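Local coordinates for Esterase/lipase (Uncultured bacterium, PDB 3K6K), which probably hydrolyses carboxylic ester bonds as an alpha/beta-hydrolase esterase or lipase of the hormone-sensitive lipase family, at residues Q23-N28 with D204-P209; L162-M167 with S238-M243; V188-S193 with E217-G222; M243-G248 with S255-L260. All coordinates share one frame; numbering follows the deposited sequence.

Contact 1: residues Q23-N28 with D204-P209; sequences QLLKIN and DFLAEP
One face of the Phe205 ring lies over the start of the Lys26 side chain. Lys26 CB stands 3.7 Å from the ring centroid, only 12° off the normal, a CH-pi contact, and Lys26 CA sits over the same face nearer the rim. With its CG anti to the backbone N (chi1 -174°) and the chain extended beyond it, Lys26 lays CB, CG and CD over the CE2, CZ and CE1 side of the ring, CD nearest CZ, and its ammonium end then leads away. At the ring's CD2 corner the neighbour is backbone, Lys26 N at 3.4 Å. Leu25 packs beside the phenyl group, its CB 4.0 Å from Phe205 CD2, while Leu25 CD1 reaches on to Leu206 CD1 at 3.8 Å. A water donates to Leu25 O (2.9 Å); its approach to Phe205 O is too short to be relied on, so that bridge is doubtful. Without the ring, as with an alanine at Phe205, the Lys26 methylenes would probably lose the face they lie on and Leu25 CB its contact with CD2, while the contacts of Phe205 CB could stay. The loop is shaped by Asp204, whose OD1 accepts from Leu206 N at 3.0 Å and from Ala207 N at 2.7 Å, forming an Asx turn within an Asx motif; its OD2 is bound by Ala252 N. Leu25 also touches Pro280, and Leu206 touches His281, the histidine of a probable Ser-His-Glu triad. Helix 18-30 packing on a loop beside that site is consistent with the N-terminal cap of hormone-sensitive lipase relatives.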
loop_
_atom_site.group_PDB
_atom_site.type_symbol
_atom_site.label_atom_id
_atom_site.label_comp_id
_atom_site.label_asym_id
_atom_site.label_seq_id
_atom_site.Cartn_x
_atom_site.Cartn_y
_atom_site.Cartn_z
ATOM N N GLN A 23 -5.180 2.986 -24.906
ATOM C CA GLN A 23 -5.212 2.612 -26.322
ATOM C C GLN A 23 -4.285 3.551 -27.128
ATOM O O GLN A 23 -3.633 3.132 -28.065
ATOM C CB GLN A 23 -6.651 2.575 -26.877
ATOM C CG GLN A 23 -6.747 2.019 -28.320
ATOM C CD GLN A 23 -7.350 0.594 -28.415
ATOM O OE1 GLN A 23 -8.100 0.293 -29.379
ATOM N NE2 GLN A 23 -7.021 -0.278 -27.443
ATOM N N LEU A 24 -4.198 4.796 -26.737
ATOM C CA LEU A 24 -3.317 5.672 -27.402
ATOM C C LEU A 24 -1.889 5.234 -27.114
ATOM O O LEU A 24 -1.137 5.160 -28.039
ATOM C CB LEU A 24 -3.606 7.119 -27.101
ATOM C CG LEU A 24 -2.503 8.116 -27.333
ATOM C CD1 LEU A 24 -2.014 8.123 -28.705
ATOM C CD2 LEU A 24 -2.855 9.494 -26.908
ATOM N N LEU A 25 -1.561 4.848 -25.880
ATOM C CA LEU A 25 -0.251 4.250 -25.573
ATOM C C LEU A 25 0.021 2.916 -26.301
ATOM O O LEU A 25 1.140 2.656 -26.756
ATOM C CB LEU A 25 -0.055 4.098 -24.065
ATOM C CG LEU A 25 -0.233 5.357 -23.183
ATOM C CD1 LEU A 25 -0.053 4.994 -21.723
ATOM C CD2 LEU A 25 0.674 6.513 -23.535
ATOM N N LYS A 26 -0.983 2.066 -26.416
ATOM C CA LYS A 26 -0.804 0.826 -27.182
ATOM C C LYS A 26 -0.337 1.154 -28.610
ATOM O O LYS A 26 0.658 0.605 -29.079
ATOM C CB LYS A 26 -2.124 0.057 -27.215
ATOM C CG LYS A 26 -2.077 -1.308 -27.855
ATOM C CD LYS A 26 -3.366 -2.006 -27.479
ATOM C CE LYS A 26 -3.578 -3.282 -28.213
ATOM N NZ LYS A 26 -4.553 -4.027 -27.372
ATOM N N ILE A 27 -1.015 2.092 -29.277
ATOM C CA ILE A 27 -0.656 2.422 -30.643
ATOM C C ILE A 27 0.759 2.916 -30.765
ATOM O O ILE A 27 1.454 2.529 -31.712
ATOM C CB ILE A 27 -1.579 3.440 -31.316
ATOM C CG1 ILE A 27 -3.030 2.934 -31.282
ATOM C CG2 ILE A 27 -1.101 3.644 -32.747
ATOM C CD1 ILE A 27 -4.011 3.963 -31.467
ATOM N N ASN A 28 1.213 3.753 -29.836
ATOM C CA ASN A 28 2.608 4.201 -29.916
ATOM C C ASN A 28 3.580 3.079 -29.736
ATOM O O ASN A 28 4.650 3.065 -30.326
ATOM C CB ASN A 28 2.915 5.250 -28.884
ATOM C CG ASN A 28 2.223 6.552 -29.179
ATOM O OD1 ASN A 28 2.379 7.505 -28.430
ATOM N ND2 ASN A 28 1.452 6.605 -30.273
ATOM N N ASP A 204 1.344 -3.391 -20.518
ATOM C CA ASP A 204 2.321 -2.321 -20.281
ATOM C C ASP A 204 2.959 -1.804 -21.578
ATOM O O ASP A 204 3.805 -2.479 -22.191
ATOM C CB ASP A 204 3.413 -2.817 -19.351
ATOM C CG ASP A 204 4.205 -1.678 -18.712
ATOM O OD1 ASP A 204 4.365 -0.603 -19.348
ATOM O OD2 ASP A 204 4.661 -1.852 -17.548
ATOM N N PHE A 205 2.562 -0.601 -21.985
ATOM C CA PHE A 205 2.997 -0.055 -23.265
ATOM C C PHE A 205 3.937 1.106 -22.992
ATOM O O PHE A 205 4.110 1.964 -23.841
ATOM C CB PHE A 205 1.819 0.461 -24.116
ATOM C CG PHE A 205 0.563 -0.376 -24.048
ATOM C CD1 PHE A 205 0.552 -1.694 -24.488
ATOM C CD2 PHE A 205 -0.623 0.189 -23.620
ATOM C CE1 PHE A 205 -0.595 -2.424 -24.463
ATOM C CE2 PHE A 205 -1.797 -0.570 -23.575
ATOM C CZ PHE A 205 -1.771 -1.873 -23.985
ATOM N N LEU A 206 4.510 1.159 -21.800
ATOM C CA LEU A 206 5.529 2.140 -21.522
ATOM C C LEU A 206 6.811 1.539 -20.991
ATOM O O LEU A 206 7.900 1.868 -21.459
ATOM C CB LEU A 206 5.013 3.197 -20.565
ATOM C CG LEU A 206 4.019 4.158 -21.248
ATOM C CD1 LEU A 206 3.461 5.096 -20.212
ATOM C CD2 LEU A 206 4.670 4.944 -22.514
ATOM N N ALA A 207 6.684 0.646 -20.013
ATOM C CA ALA A 207 7.871 0.095 -19.369
ATOM C C ALA A 207 8.612 -0.824 -20.326
ATOM O O ALA A 207 9.782 -1.146 -20.084
ATOM C CB ALA A 207 7.544 -0.613 -18.086
ATOM N N GLU A 208 7.959 -1.222 -21.416
ATOM C CA GLU A 208 8.674 -1.966 -22.457
ATOM C C GLU A 208 9.294 -3.267 -21.888
ATOM O O GLU A 208 10.532 -3.440 -21.844
ATOM C CB GLU A 208 9.761 -1.063 -23.044
ATOM C CG GLU A 208 10.204 -1.398 -24.431
ATOM C CD GLU A 208 10.234 -0.157 -25.269
ATOM O OE1 GLU A 208 11.055 0.749 -24.979
ATOM O OE2 GLU A 208 9.392 -0.083 -26.193
ATOM N N PRO A 209 8.432 -4.146 -21.369
ATOM C CA PRO A 209 8.934 -5.395 -20.796
ATOM C C PRO A 209 9.889 -6.192 -21.697
ATOM O O PRO A 209 10.922 -6.682 -21.244
ATOM C CB PRO A 209 7.638 -6.182 -20.499
ATOM C CG PRO A 209 6.532 -5.130 -20.420
ATOM C CD PRO A 209 7.131 -3.780 -20.768
HETATM O O HOH W 1 3.567 3.693 -25.569
#

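Contact 2: residues L162-M167 with S238-M243; sequences LTTASM and SGLPEM
Leu240, which follows Gly239 in the loop, spreads its two methyls over successive turns of helix 158-172. CD1 meets Thr164 CG2 at 3.8 Å, with the two side chains at about a right angle, and CD2 meets Met167 CB at 3.9 Å. Met167 offers little more than its base here: its chain bends at chi2 and chi3 and carries the sulfur away, the side chain packing also on Leu181 and Tyr138. Past Pro241 the chain turns Glu242 off to a salt bridge with Arg307, and at Met243 it enters strand 243-248. The Met243 side chain is extended beyond CG (chi2 -179°, chi3 175°), which carries its CE methyl to 4.0 Å from Thr164 OG1. Both Thr164 and Met243 also touch Met183 of strand 180-184, so the helix, the loop and the sheet meet in one buried layer. The interface is thus held by methyl and methylene packing, and its polar exception is Thr164 OG1, which is buried with no hydrogen-bond partner in the model, probably a cost offset by the surrounding apolar packing.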
loop_
_atom_site.group_PDB
_atom_site.type_symbol
_atom_site.label_atom_id
_atom_site.label_comp_id
_atom_site.label_asym_id
_atom_site.label_seq_id
_atom_site.Cartn_x
_atom_site.Cartn_y
_atom_site.Cartn_z
ATOM N N LEU A 162 16.855 4.284 -7.352
ATOM C CA LEU A 162 17.906 5.081 -6.777
ATOM C C LEU A 162 17.507 5.834 -5.536
ATOM O O LEU A 162 18.370 6.066 -4.673
ATOM C CB LEU A 162 18.487 6.050 -7.818
ATOM C CG LEU A 162 19.068 5.428 -9.108
ATOM C CD1 LEU A 162 19.114 6.478 -10.187
ATOM C CD2 LEU A 162 20.505 4.778 -8.864
ATOM N N THR A 163 16.243 6.273 -5.430
ATOM C CA THR A 163 15.829 6.866 -4.180
ATOM C C THR A 163 15.935 5.917 -2.978
ATOM O O THR A 163 16.281 6.355 -1.901
ATOM C CB THR A 163 14.501 7.642 -4.210
ATOM O OG1 THR A 163 13.632 7.228 -3.113
ATOM C CG2 THR A 163 13.835 7.599 -5.511
ATOM N N THR A 164 15.700 4.621 -3.167
ATOM C CA THR A 164 16.031 3.644 -2.132
ATOM C C THR A 164 17.530 3.359 -2.014
ATOM O O THR A 164 18.144 3.785 -1.006
ATOM C CB THR A 164 15.205 2.425 -2.234
ATOM O OG1 THR A 164 13.877 2.839 -1.982
ATOM C CG2 THR A 164 15.598 1.383 -1.165
ATOM N N ALA A 165 18.108 2.687 -3.020
ATOM C CA ALA A 165 19.587 2.551 -3.153
ATOM C C ALA A 165 20.477 3.705 -2.635
ATOM O O ALA A 165 21.274 3.518 -1.752
ATOM C CB ALA A 165 19.924 2.240 -4.585
ATOM N N SER A 166 20.326 4.922 -3.147
ATOM C CA SER A 166 21.097 6.073 -2.612
ATOM C C SER A 166 21.057 6.252 -1.075
ATOM O O SER A 166 22.024 6.760 -0.476
ATOM C CB SER A 166 20.621 7.394 -3.237
ATOM O OG SER A 166 19.315 7.778 -2.768
ATOM N N MET A 167 19.947 5.862 -0.438
ATOM C CA MET A 167 19.818 6.071 1.000
ATOM C C MET A 167 20.451 4.902 1.755
ATOM O O MET A 167 21.004 5.105 2.859
ATOM C CB MET A 167 18.355 6.327 1.434
ATOM C CG MET A 167 17.839 7.610 0.882
ATOM S SD MET A 167 18.822 9.026 1.505
ATOM C CE MET A 167 19.782 9.474 0.004
ATOM N N SER A 238 16.448 -2.248 6.624
ATOM C CA SER A 238 16.356 -1.685 7.993
ATOM C C SER A 238 16.754 -0.202 8.106
ATOM O O SER A 238 17.817 0.221 7.630
ATOM C CB SER A 238 17.295 -2.469 8.947
ATOM O OG SER A 238 17.035 -3.861 8.917
ATOM N N GLY A 239 15.917 0.591 8.732
ATOM C CA GLY A 239 16.350 1.924 9.179
ATOM C C GLY A 239 16.165 2.994 8.135
ATOM O O GLY A 239 16.422 4.206 8.378
ATOM N N LEU A 240 15.709 2.564 6.958
ATOM C CA LEU A 240 15.191 3.518 5.968
ATOM C C LEU A 240 13.984 4.277 6.508
ATOM O O LEU A 240 13.235 3.724 7.332
ATOM C CB LEU A 240 14.861 2.791 4.684
ATOM C CG LEU A 240 16.111 2.305 3.922
ATOM C CD1 LEU A 240 15.658 1.769 2.612
ATOM C CD2 LEU A 240 17.172 3.387 3.685
ATOM N N PRO A 241 13.814 5.536 6.082
ATOM C CA PRO A 241 12.752 6.477 6.440
ATOM C C PRO A 241 11.404 6.200 5.752
ATOM O O PRO A 241 11.320 5.373 4.814
ATOM C CB PRO A 241 13.295 7.827 5.959
ATOM C CG PRO A 241 14.421 7.553 5.073
ATOM C CD PRO A 241 14.789 6.115 5.135
ATOM N N GLU A 242 10.338 6.843 6.197
ATOM C CA GLU A 242 9.019 6.468 5.663
ATOM C C GLU A 242 8.856 6.566 4.146
ATOM O O GLU A 242 9.322 7.507 3.516
ATOM C CB GLU A 242 7.884 7.112 6.392
ATOM C CG GLU A 242 8.080 8.538 6.720
ATOM C CD GLU A 242 7.142 8.995 7.857
ATOM O OE1 GLU A 242 5.975 8.553 7.905
ATOM O OE2 GLU A 242 7.562 9.834 8.670
ATOM N N MET A 243 8.164 5.580 3.585
ATOM C CA MET A 243 8.039 5.439 2.160
ATOM C C MET A 243 6.585 5.649 1.731
ATOM O O MET A 243 5.659 5.145 2.386
ATOM C CB MET A 243 8.480 4.044 1.778
ATOM C CG MET A 243 9.979 3.770 1.878
ATOM S SD MET A 243 10.214 2.051 1.345
ATOM C CE MET A 243 11.993 1.775 1.325
#

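Contact 3: residues V188-S193 with E217-G222; sequences VDLTLS and ELYVGG
Leu190, the second residue of a type I turn from Asp189 to Leu192, faces Val220 on the last turn of helix 209-220, their CA atoms 8.4 Å apart. The contact rests on one methyl: Leu190 CD2 lies 3.8 Å from Val220 CG2, and the two side chains slide past each other in opposite directions. The same CD2 approaches the Tyr219 ring at its edge, near the ring plane, 4.3 Å from CD1. In Val220, CG1 is anti to the backbone N (chi1 175°), leaving CG2 beside that N and turned to Leu190. Tyr219 is stacked with Tyr91 as well, which anchors the ring on another partner. Next to Leu190 in the chain, Asp189 fastens the turn. Its OD2 receives Thr191 OG1 at 2.7 Å and Thr191 N at 3.0 Å, both from the same face of the carboxylate and about 40° out of its plane; the second bond makes an Asx turn. Ser193 OG in turn donates to Thr191 OG1 at 2.8 Å, and Asp189 OD1 forms a salt bridge with Arg194. The helix stops at Val220; Gly221, with positive phi (48°), is the first residue beyond it. Arg225 links the two parts from outside, with NH1 bonded to Leu190 O and NH2 in a salt bridge with Glu217 OE2. The chemistry is therefore divided: a small, buried hydrocarbon touch between loop and helix carries no direction of its own, while the hydrogen bonds within the turn and the charges around Arg225 are likely to fix where Leu190 points.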
loop_
_atom_site.group_PDB
_atom_site.type_symbol
_atom_site.label_atom_id
_atom_site.label_comp_id
_atom_site.label_asym_id
_atom_site.label_seq_id
_atom_site.Cartn_x
_atom_site.Cartn_y
_atom_site.Cartn_z
ATOM N N VAL A 188 12.848 -1.799 -9.097
ATOM C CA VAL A 188 13.640 -2.195 -7.970
ATOM C C VAL A 188 14.037 -3.647 -7.983
ATOM O O VAL A 188 14.649 -4.122 -7.024
ATOM C CB VAL A 188 12.952 -1.859 -6.633
ATOM C CG1 VAL A 188 13.152 -0.413 -6.320
ATOM C CG2 VAL A 188 11.475 -2.248 -6.648
ATOM N N ASP A 189 13.692 -4.357 -9.048
ATOM C CA ASP A 189 14.133 -5.739 -9.187
ATOM C C ASP A 189 14.609 -6.023 -10.597
ATOM O O ASP A 189 13.820 -6.464 -11.415
ATOM C CB ASP A 189 13.007 -6.691 -8.876
ATOM C CG ASP A 189 13.484 -8.136 -8.740
ATOM O OD1 ASP A 189 12.713 -8.983 -8.264
ATOM O OD2 ASP A 189 14.638 -8.432 -9.112
ATOM N N LEU A 190 15.897 -5.784 -10.882
ATOM C CA LEU A 190 16.445 -6.027 -12.224
ATOM C C LEU A 190 16.531 -7.476 -12.633
ATOM O O LEU A 190 16.968 -7.784 -13.759
ATOM C CB LEU A 190 17.782 -5.341 -12.417
ATOM C CG LEU A 190 17.463 -3.908 -12.863
ATOM C CD1 LEU A 190 16.759 -3.114 -11.734
ATOM C CD2 LEU A 190 18.764 -3.212 -13.291
ATOM N N THR A 191 16.066 -8.375 -11.767
ATOM C CA THR A 191 15.843 -9.754 -12.212
ATOM C C THR A 191 14.613 -9.942 -13.065
ATOM O O THR A 191 14.518 -10.932 -13.769
ATOM C CB THR A 191 15.826 -10.820 -11.065
ATOM O OG1 THR A 191 14.556 -10.819 -10.415
ATOM C CG2 THR A 191 16.949 -10.616 -10.026
ATOM N N LEU A 192 13.620 -9.054 -12.971
ATOM C CA LEU A 192 12.427 -9.138 -13.831
ATOM C C LEU A 192 11.751 -10.521 -13.910
ATOM O O LEU A 192 11.691 -11.098 -14.992
ATOM C CB LEU A 192 12.760 -8.653 -15.257
ATOM C CG LEU A 192 13.470 -7.276 -15.425
ATOM C CD1 LEU A 192 14.084 -7.164 -16.786
ATOM C CD2 LEU A 192 12.504 -6.122 -15.265
ATOM N N SER A 193 11.153 -11.000 -12.809
ATOM C CA SER A 193 10.882 -12.446 -12.624
ATOM C C SER A 193 9.607 -12.713 -11.855
ATOM O O SER A 193 9.109 -13.860 -11.809
ATOM C CB SER A 193 12.118 -13.130 -12.037
ATOM O OG SER A 193 12.403 -12.654 -10.729
ATOM N N GLU A 217 20.686 -4.444 -18.710
ATOM C CA GLU A 217 22.015 -5.034 -18.734
ATOM C C GLU A 217 23.070 -3.935 -18.830
ATOM O O GLU A 217 24.089 -4.000 -18.168
ATOM C CB GLU A 217 22.162 -6.053 -19.855
ATOM C CG GLU A 217 23.489 -6.854 -19.796
ATOM C CD GLU A 217 23.649 -7.701 -18.518
ATOM O OE1 GLU A 217 24.580 -7.402 -17.721
ATOM O OE2 GLU A 217 22.846 -8.656 -18.312
ATOM N N LEU A 218 22.792 -2.895 -19.612
ATOM C CA LEU A 218 23.738 -1.773 -19.740
ATOM C C LEU A 218 24.127 -1.152 -18.396
ATOM O O LEU A 218 25.254 -0.670 -18.210
ATOM C CB LEU A 218 23.231 -0.714 -20.735
ATOM C CG LEU A 218 22.829 -1.267 -22.116
ATOM C CD1 LEU A 218 21.984 -0.264 -22.954
ATOM C CD2 LEU A 218 24.037 -1.813 -22.932
ATOM N N TYR A 219 23.197 -1.174 -17.451
ATOM C CA TYR A 219 23.465 -0.642 -16.137
ATOM C C TYR A 219 24.239 -1.638 -15.278
ATOM O O TYR A 219 25.214 -1.269 -14.631
ATOM C CB TYR A 219 22.152 -0.302 -15.457
ATOM C CG TYR A 219 22.309 0.377 -14.116
ATOM C CD1 TYR A 219 21.733 -0.177 -12.959
ATOM C CD2 TYR A 219 23.022 1.584 -14.006
ATOM C CE1 TYR A 219 21.860 0.451 -11.722
ATOM C CE2 TYR A 219 23.166 2.214 -12.782
ATOM C CZ TYR A 219 22.557 1.651 -11.643
ATOM O OH TYR A 219 22.690 2.290 -10.442
ATOM N N VAL A 220 23.778 -2.886 -15.283
ATOM C CA VAL A 220 24.313 -3.962 -14.458
ATOM C C VAL A 220 25.714 -4.347 -14.927
ATOM O O VAL A 220 26.727 -4.102 -14.238
ATOM C CB VAL A 220 23.425 -5.195 -14.556
ATOM C CG1 VAL A 220 24.025 -6.303 -13.817
ATOM C CG2 VAL A 220 22.039 -4.928 -13.983
ATOM N N GLY A 221 25.721 -4.966 -16.110
ATOM C CA GLY A 221 26.908 -5.328 -16.904
ATOM C C GLY A 221 28.117 -6.042 -16.317
ATOM O O GLY A 221 29.202 -5.484 -16.254
ATOM N N GLY A 222 27.926 -7.267 -15.875
ATOM C CA GLY A 222 29.033 -7.948 -15.222
ATOM C C GLY A 222 28.646 -8.052 -13.757
ATOM O O GLY A 222 28.762 -9.139 -13.190
#

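Contact 4: residues M243-G248 with S255-L260; sequences MLIHVG and SDSTTL. With SO4 (sulfate ion), chain I.
Ile245 points from strand 243-248 at Ser257 and Leu260 of helix 254-266, in a beta-alpha-beta unit of the alpha/beta hydrolase fold that continues into strand 271-276. Strand and helix segments run nearly antiparallel, at 152°, with axes 9.0 Å apart. The two branches of Ile245 divide the work. CG2, anti to the backbone N, presses on Ser257 OG at 3.3 Å, while CG1, beside that N (chi1 -52°), sends CD1 up to Leu260 CD1 at 3.7 Å. Met243, two residues earlier on the strand, meets the same leucine methyl; the two side chains cross at about a right angle, Met243 SD 4.1 Å from Leu260 CD1. On the far side of Ile245, Val247 brings CB to 3.5 Å from Ser257 OG and CG1 to 3.7 Å from Ser257 CB, so that the serine is wedged between two branched residues. Cutting Ile245 back to an alanine is likely to open a gap under Leu260 CD1 and take away the CG2 branch that Ser257 OG rests on. His246 points away, on the other face of the sheet, its ND1 hydrogen-bonded to Ser296 OG. The helix's outer side meets the second subunit: Ser255 OG bonds to Glu262 OE1 of the second subunit, and a sulfate ion, probably from the crystallisation liquor, is held by Thr258 OG1 of each chain. In this chain Thr258 OG1 lies 2.5 Å from sulfate O1, shorter than usual for such a bond and to be read with reserve.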
loop_
_atom_site.group_PDB
_atom_site.type_symbol
_atom_site.label_atom_id
_atom_site.label_comp_id
_atom_site.label_asym_id
_atom_site.label_seq_id
_atom_site.Cartn_x
_atom_site.Cartn_y
_atom_site.Cartn_z
ATOM N N MET A 243 8.164 5.580 3.585
ATOM C CA MET A 243 8.039 5.439 2.160
ATOM C C MET A 243 6.585 5.649 1.731
ATOM O O MET A 243 5.659 5.145 2.386
ATOM C CB MET A 243 8.480 4.044 1.778
ATOM C CG MET A 243 9.979 3.770 1.878
ATOM S SD MET A 243 10.214 2.051 1.345
ATOM C CE MET A 243 11.993 1.775 1.325
ATOM N N LEU A 244 6.399 6.435 0.659
ATOM C CA LEU A 244 5.135 6.522 -0.053
ATOM C C LEU A 244 5.482 6.016 -1.447
ATOM O O LEU A 244 6.413 6.519 -2.072
ATOM C CB LEU A 244 4.617 7.954 -0.077
ATOM C CG LEU A 244 3.267 8.173 -0.824
ATOM C CD1 LEU A 244 1.986 7.638 -0.026
ATOM C CD2 LEU A 244 3.116 9.638 -1.249
ATOM N N ILE A 245 4.816 4.940 -1.876
ATOM C CA ILE A 245 4.904 4.385 -3.231
ATOM C C ILE A 245 3.557 4.617 -3.986
ATOM O O ILE A 245 2.454 4.342 -3.476
ATOM C CB ILE A 245 5.279 2.848 -3.206
ATOM C CG1 ILE A 245 6.525 2.588 -2.368
ATOM C CG2 ILE A 245 5.548 2.324 -4.627
ATOM C CD1 ILE A 245 6.679 1.227 -2.019
ATOM N N HIS A 246 3.615 5.198 -5.172
ATOM C CA HIS A 246 2.447 5.158 -6.054
ATOM C C HIS A 246 2.720 4.289 -7.259
ATOM O O HIS A 246 3.886 4.165 -7.663
ATOM C CB HIS A 246 2.057 6.541 -6.489
ATOM C CG HIS A 246 1.315 7.275 -5.441
ATOM N ND1 HIS A 246 0.603 8.426 -5.693
ATOM C CD2 HIS A 246 1.104 6.971 -4.139
ATOM C CE1 HIS A 246 0.040 8.834 -4.573
ATOM N NE2 HIS A 246 0.298 7.949 -3.622
ATOM N N VAL A 247 1.689 3.691 -7.850
ATOM C CA VAL A 247 1.931 2.892 -9.052
ATOM C C VAL A 247 0.580 2.663 -9.737
ATOM O O VAL A 247 -0.483 2.851 -9.106
ATOM C CB VAL A 247 2.663 1.536 -8.640
ATOM C CG1 VAL A 247 1.778 0.680 -7.653
ATOM C CG2 VAL A 247 3.140 0.724 -9.829
ATOM N N GLY A 248 0.611 2.261 -11.012
ATOM C CA GLY A 248 -0.592 1.937 -11.761
ATOM C C GLY A 248 -0.821 0.445 -11.883
ATOM O O GLY A 248 0.107 -0.355 -11.640
ATOM N N SER A 255 4.763 -5.695 -9.400
ATOM C CA SER A 255 5.199 -6.524 -8.274
ATOM C C SER A 255 6.469 -5.908 -7.649
ATOM O O SER A 255 6.829 -6.301 -6.555
ATOM C CB SER A 255 5.389 -7.997 -8.654
ATOM O OG SER A 255 4.188 -8.567 -9.170
ATOM N N ASP A 256 7.115 -4.936 -8.322
ATOM C CA ASP A 256 8.232 -4.180 -7.706
ATOM C C ASP A 256 7.732 -3.325 -6.507
ATOM O O ASP A 256 8.349 -3.288 -5.414
ATOM C CB ASP A 256 8.964 -3.245 -8.705
ATOM C CG ASP A 256 10.058 -3.971 -9.572
ATOM O OD1 ASP A 256 11.046 -3.324 -9.910
ATOM O OD2 ASP A 256 9.974 -5.163 -9.909
ATOM N N SER A 257 6.632 -2.634 -6.750
ATOM C CA SER A 257 5.954 -1.873 -5.731
ATOM C C SER A 257 5.423 -2.717 -4.596
ATOM O O SER A 257 5.715 -2.410 -3.447
ATOM C CB SER A 257 4.852 -1.003 -6.336
ATOM O OG SER A 257 5.440 0.077 -7.032
ATOM N N THR A 258 4.651 -3.756 -4.880
ATOM C CA THR A 258 4.094 -4.578 -3.837
ATOM C C THR A 258 5.236 -5.309 -3.118
ATOM O O THR A 258 5.210 -5.500 -1.871
ATOM C CB THR A 258 3.090 -5.633 -4.387
ATOM O OG1 THR A 258 3.806 -6.503 -5.254
ATOM C CG2 THR A 258 2.139 -5.062 -5.187
ATOM N N THR A 259 6.248 -5.738 -3.868
ATOM C CA THR A 259 7.367 -6.478 -3.226
ATOM C C THR A 259 8.281 -5.649 -2.365
ATOM O O THR A 259 8.653 -6.075 -1.252
ATOM C CB THR A 259 8.217 -7.291 -4.191
ATOM O OG1 THR A 259 7.373 -8.190 -4.888
ATOM C CG2 THR A 259 9.260 -8.175 -3.400
ATOM N N LEU A 260 8.663 -4.489 -2.854
ATOM C CA LEU A 260 9.324 -3.546 -1.981
ATOM C C LEU A 260 8.503 -3.206 -0.732
ATOM O O LEU A 260 9.062 -2.922 0.354
ATOM C CB LEU A 260 9.580 -2.256 -2.726
ATOM C CG LEU A 260 10.752 -1.279 -2.466
ATOM C CD1 LEU A 260 10.237 0.182 -2.358
ATOM C CD2 LEU A 260 11.840 -1.657 -1.429
HETATM S S SO4 I . 4.075 -9.779 -3.874
HETATM O O1 SO4 I . 3.929 -8.981 -5.095
HETATM O O2 SO4 I . 3.245 -10.983 -4.016
HETATM O O3 SO4 I . 5.513 -10.074 -3.683
HETATM O O4 SO4 I . 3.569 -9.103 -2.680
#

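Overall arrangement
Contacts 2 and 4 meet at Met243, which leads from the loop 238-243 into the strand; their centres are about 13 Å apart. Contact 3, between the loop after strand 180-184 and helix 209-220, is nested along the chain inside the loop that contact 2 closes, and it touches contact 4 where the backbone N atoms of Val188 and Asp189 approach Asp256 OD1. Leu162 and Tyr219 join contacts 2 and 3. Contact 1, tying the N-terminal helix 18-30 to the loop before helix 209-220, lies across the chain's centre from contact 2, about 30 Å between centres. Together they connect the sheet, its flanking helices and a probable cap over the active site.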